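Local coordinates for putative cell adhesion protein (Parabacteroides distasonis, PDB 3LIU), which probably serves as a fimbrial subunit of the FimA/Mfa1 family, helping to build the adhesive pili of this gut bacterium, at residues G290-G295 / A302-T307. Residues are numbered along the deposited sequence; the frame is centred on the assembly and turned at random.
Sequences GEVKSG and AYANHT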
ATOM      1  N   GLY A 290      -0.873  12.923  -4.945  1.00 12.23           N
ATOM      2  CA  GLY A 290       0.143  13.078  -6.002  1.00 14.19           C
ATOM      3  C   GLY A 290       0.810  14.449  -6.023  1.00 12.12           C
ATOM      4  O   GLY A 290       1.017  15.010  -7.078  1.00 10.70           O
ATOM      5  N   GLU A 291       1.140  14.991  -4.857  1.00 12.81           N
ATOM      6  CA  GLU A 291       1.672  16.367  -4.812  1.00 10.60           C
ATOM      7  C   GLU A 291       3.008  16.520  -5.525  1.00 11.65           C
ATOM      8  O   GLU A 291       3.863  15.632  -5.474  1.00 10.82           O
ATOM      9  CB  GLU A 291       1.811  16.898  -3.385  1.00 11.26           C
ATOM     10  CG  GLU A 291       0.554  16.878  -2.565  1.00 12.23           C
ATOM     11  CD  GLU A 291       0.479  15.601  -1.704  1.00 16.25           C
ATOM     12  OE1 GLU A 291       0.800  14.515  -2.218  1.00 13.59           O
ATOM     13  OE2 GLU A 291       0.168  15.713  -0.505  1.00 14.52           O
ATOM     14  N   VAL A 292       3.163  17.655  -6.214  1.00  9.76           N
ATOM     15  CA  VAL A 292       4.471  18.092  -6.719  1.00  9.80           C
ATOM     16  C   VAL A 292       4.869  19.380  -5.993  1.00 12.42           C
ATOM     17  O   VAL A 292       4.059  20.037  -5.317  1.00 12.87           O
ATOM     18  CB  VAL A 292       4.490  18.256  -8.247  1.00 12.20           C
ATOM     19  CG1 VAL A 292       4.182  16.891  -8.937  1.00  7.74           C
ATOM     20  CG2 VAL A 292       3.523  19.420  -8.690  1.00  9.81           C
ATOM     21  N   LYS A 293       6.127  19.746  -6.110  1.00 16.94           N
ATOM     22  CA  LYS A 293       6.621  20.946  -5.435  1.00 16.07           C
ATOM     23  C   LYS A 293       5.982  22.170  -6.052  1.00 15.98           C
ATOM     24  O   LYS A 293       5.715  22.178  -7.239  1.00 13.79           O
ATOM     25  CB  LYS A 293       8.119  21.016  -5.650  1.00 17.92           C
ATOM     26  CG  LYS A 293       8.816  22.176  -5.007  1.00 28.60           C
ATOM     27  CD  LYS A 293      10.218  22.334  -5.618  1.00 39.33           C
ATOM     28  CE  LYS A 293      11.250  21.667  -4.764  1.00 45.89           C
ATOM     29  NZ  LYS A 293      11.679  22.578  -3.668  1.00 47.54           N
ATOM     30  N   SER A 294       5.726  23.215  -5.273  1.00 15.75           N
ATOM     31  CA  SER A 294       5.132  24.421  -5.840  1.00 19.28           C
ATOM     32  C   SER A 294       6.118  25.043  -6.843  1.00 18.78           C
ATOM     33  O   SER A 294       7.340  25.014  -6.644  1.00 18.27           O
ATOM     34  CB  SER A 294       4.803  25.429  -4.747  1.00 19.96           C
ATOM     35  OG  SER A 294       6.024  25.889  -4.221  1.00 33.99           O
ATOM     36  N   GLY A 295       5.593  25.572  -7.932  1.00 15.37           N
ATOM     37  CA  GLY A 295       6.437  26.208  -8.913  1.00 19.96           C
ATOM     38  C   GLY A 295       7.088  25.323  -9.947  1.00 21.16           C
ATOM     39  O   GLY A 295       7.997  25.757 -10.660  1.00 20.71           O
ATOM     40  N   ALA A 302      -2.836  15.044 -14.270  1.00 14.17           N
ATOM     41  CA  ALA A 302      -3.357  13.700 -14.298  1.00 14.90           C
ATOM     42  C   ALA A 302      -2.270  12.632 -14.035  1.00 16.11           C
ATOM     43  O   ALA A 302      -2.586  11.544 -13.579  1.00 14.20           O
ATOM     44  CB  ALA A 302      -4.096  13.450 -15.657  1.00 13.82           C
ATOM     45  N   TYR A 303      -0.992  12.921 -14.311  1.00 16.00           N
ATOM     46  CA  TYR A 303       0.062  11.928 -14.079  1.00 14.98           C
ATOM     47  C   TYR A 303       1.004  12.232 -12.929  1.00 15.96           C
ATOM     48  O   TYR A 303       1.218  11.361 -12.080  1.00 13.34           O
ATOM     49  CB  TYR A 303       0.892  11.733 -15.324  1.00 13.34           C
ATOM     50  CG  TYR A 303       0.158  11.122 -16.499  1.00 10.02           C
ATOM     51  CD1 TYR A 303      -0.739  11.869 -17.258  1.00 11.12           C
ATOM     52  CD2 TYR A 303       0.424   9.834 -16.904  1.00 11.96           C
ATOM     53  CE1 TYR A 303      -1.365  11.316 -18.358  1.00 19.90           C
ATOM     54  CE2 TYR A 303      -0.200   9.266 -18.018  1.00 12.52           C
ATOM     55  CZ  TYR A 303      -1.085  10.004 -18.733  1.00 12.91           C
ATOM     56  OH  TYR A 303      -1.700   9.445 -19.821  1.00 15.09           O
ATOM     57  N   ALA A 304       1.577  13.453 -12.928  1.00 16.44           N
ATOM     58  CA  ALA A 304       2.566  13.896 -11.917  1.00 14.60           C
ATOM     59  C   ALA A 304       1.883  14.471 -10.668  1.00 12.14           C
ATOM     60  O   ALA A 304       1.107  15.445 -10.807  1.00 12.10           O
ATOM     61  CB  ALA A 304       3.458  14.980 -12.524  1.00 11.91           C
ATOM     62  N   ASN A 305       2.112  13.933  -9.461  1.00 11.05           N
ATOM     63  CA  ASN A 305       2.926  12.737  -9.158  1.00 10.43           C
ATOM     64  C   ASN A 305       2.025  11.684  -8.529  1.00  9.66           C
ATOM     65  O   ASN A 305       2.252  11.179  -7.426  1.00  8.51           O
ATOM     66  CB  ASN A 305       4.113  13.043  -8.216  1.00 10.36           C
ATOM     67  CG  ASN A 305       5.418  13.417  -8.968  1.00 16.85           C
ATOM     68  OD1 ASN A 305       5.452  13.447 -10.211  1.00 10.69           O
ATOM     69  ND2 ASN A 305       6.514  13.720  -8.188  1.00 12.52           N
ATOM     70  N   HIS A 306       0.972  11.356  -9.258  1.00 11.00           N
ATOM     71  CA  HIS A 306       0.197  10.172  -8.950  1.00  9.91           C
ATOM     72  C   HIS A 306       1.032   8.971  -9.266  1.00 11.47           C
ATOM     73  O   HIS A 306       1.891   9.027 -10.151  1.00  7.89           O
ATOM     74  CB  HIS A 306      -1.054  10.172  -9.796  1.00 10.88           C
ATOM     75  CG  HIS A 306      -2.049  11.182  -9.345  1.00 13.95           C
ATOM     76  ND1 HIS A 306      -2.655  11.110  -8.111  1.00 13.87           N
ATOM     77  CD2 HIS A 306      -2.532  12.292  -9.945  1.00 14.05           C
ATOM     78  CE1 HIS A 306      -3.482  12.132  -7.978  1.00 17.03           C
ATOM     79  NE2 HIS A 306      -3.413  12.871  -9.069  1.00 10.09           N
ATOM     80  N   THR A 307       0.785   7.887  -8.551  1.00 11.63           N
ATOM     81  CA  THR A 307       1.510   6.646  -8.778  1.00 11.65           C
ATOM     82  C   THR A 307       1.184   6.099 -10.162  1.00 12.69           C
ATOM     83  O   THR A 307       0.001   6.040 -10.543  1.00 11.87           O
ATOM     84  CB  THR A 307       1.137   5.628  -7.707  1.00 13.31           C
ATOM     85  OG1 THR A 307       1.486   6.173  -6.439  1.00 10.56           O
ATOM     86  CG2 THR A 307       1.833   4.307  -7.885  1.00  6.81           C
TER
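With chi1 near -61°, Val292 sets CG1 beside its own backbone N and anti to its carbonyl carbon, which carries that methyl to the chain at Asn305. The side-chain amide of Asn305 has OD1 eclipsing CA (chi2 0°), and the asparagine and valine side chains cross at roughly a right angle. CG1 sits 3.7 Å from Asn305 CG and 3.6 Å from Asn305 N, while the methyl of Ala304 adds a looser apolar touch.

Beside this patch, the backbones are joined by a single, nearly linear hydrogen bond: Asn305 N donates to Gly290 O over 2.8 Å, approaching 34° from the carbonyl plane. The peptide between Ala304 and Asn305 is cis and sits at the centre of a type VI-like turn, closed by a weak bond from His306 N to Tyr303 O. Gly290 has no side chain and a positive phi, which goes with the approach of its CA to within 3.8 Å of His306 N. The same CA lies 3.2 Å from Asn305 O in a CA-H...O contact and rests 4.0 Å above one face of the His306 ring, toward its rim.

Both segments belong to the long connection between strands 282-284 and 308-319, so the contact folds one loop back upon itself. Asn287 braces both sides, accepting from Gly290 N through OD1 and donating through ND2 to Asn305 O. The side-chain OD1 of Asn305 is engaged by Lys258 N, and the carboxylate of Glu291 forms a salt bridge to Lys209 through OE1. In this mostly buried spot the linear N-H...O bond thus satisfies two backbone groups right at the cis peptide, with Val292 packed alongside it against an asparagine whose OD1 is held by Lys258 N.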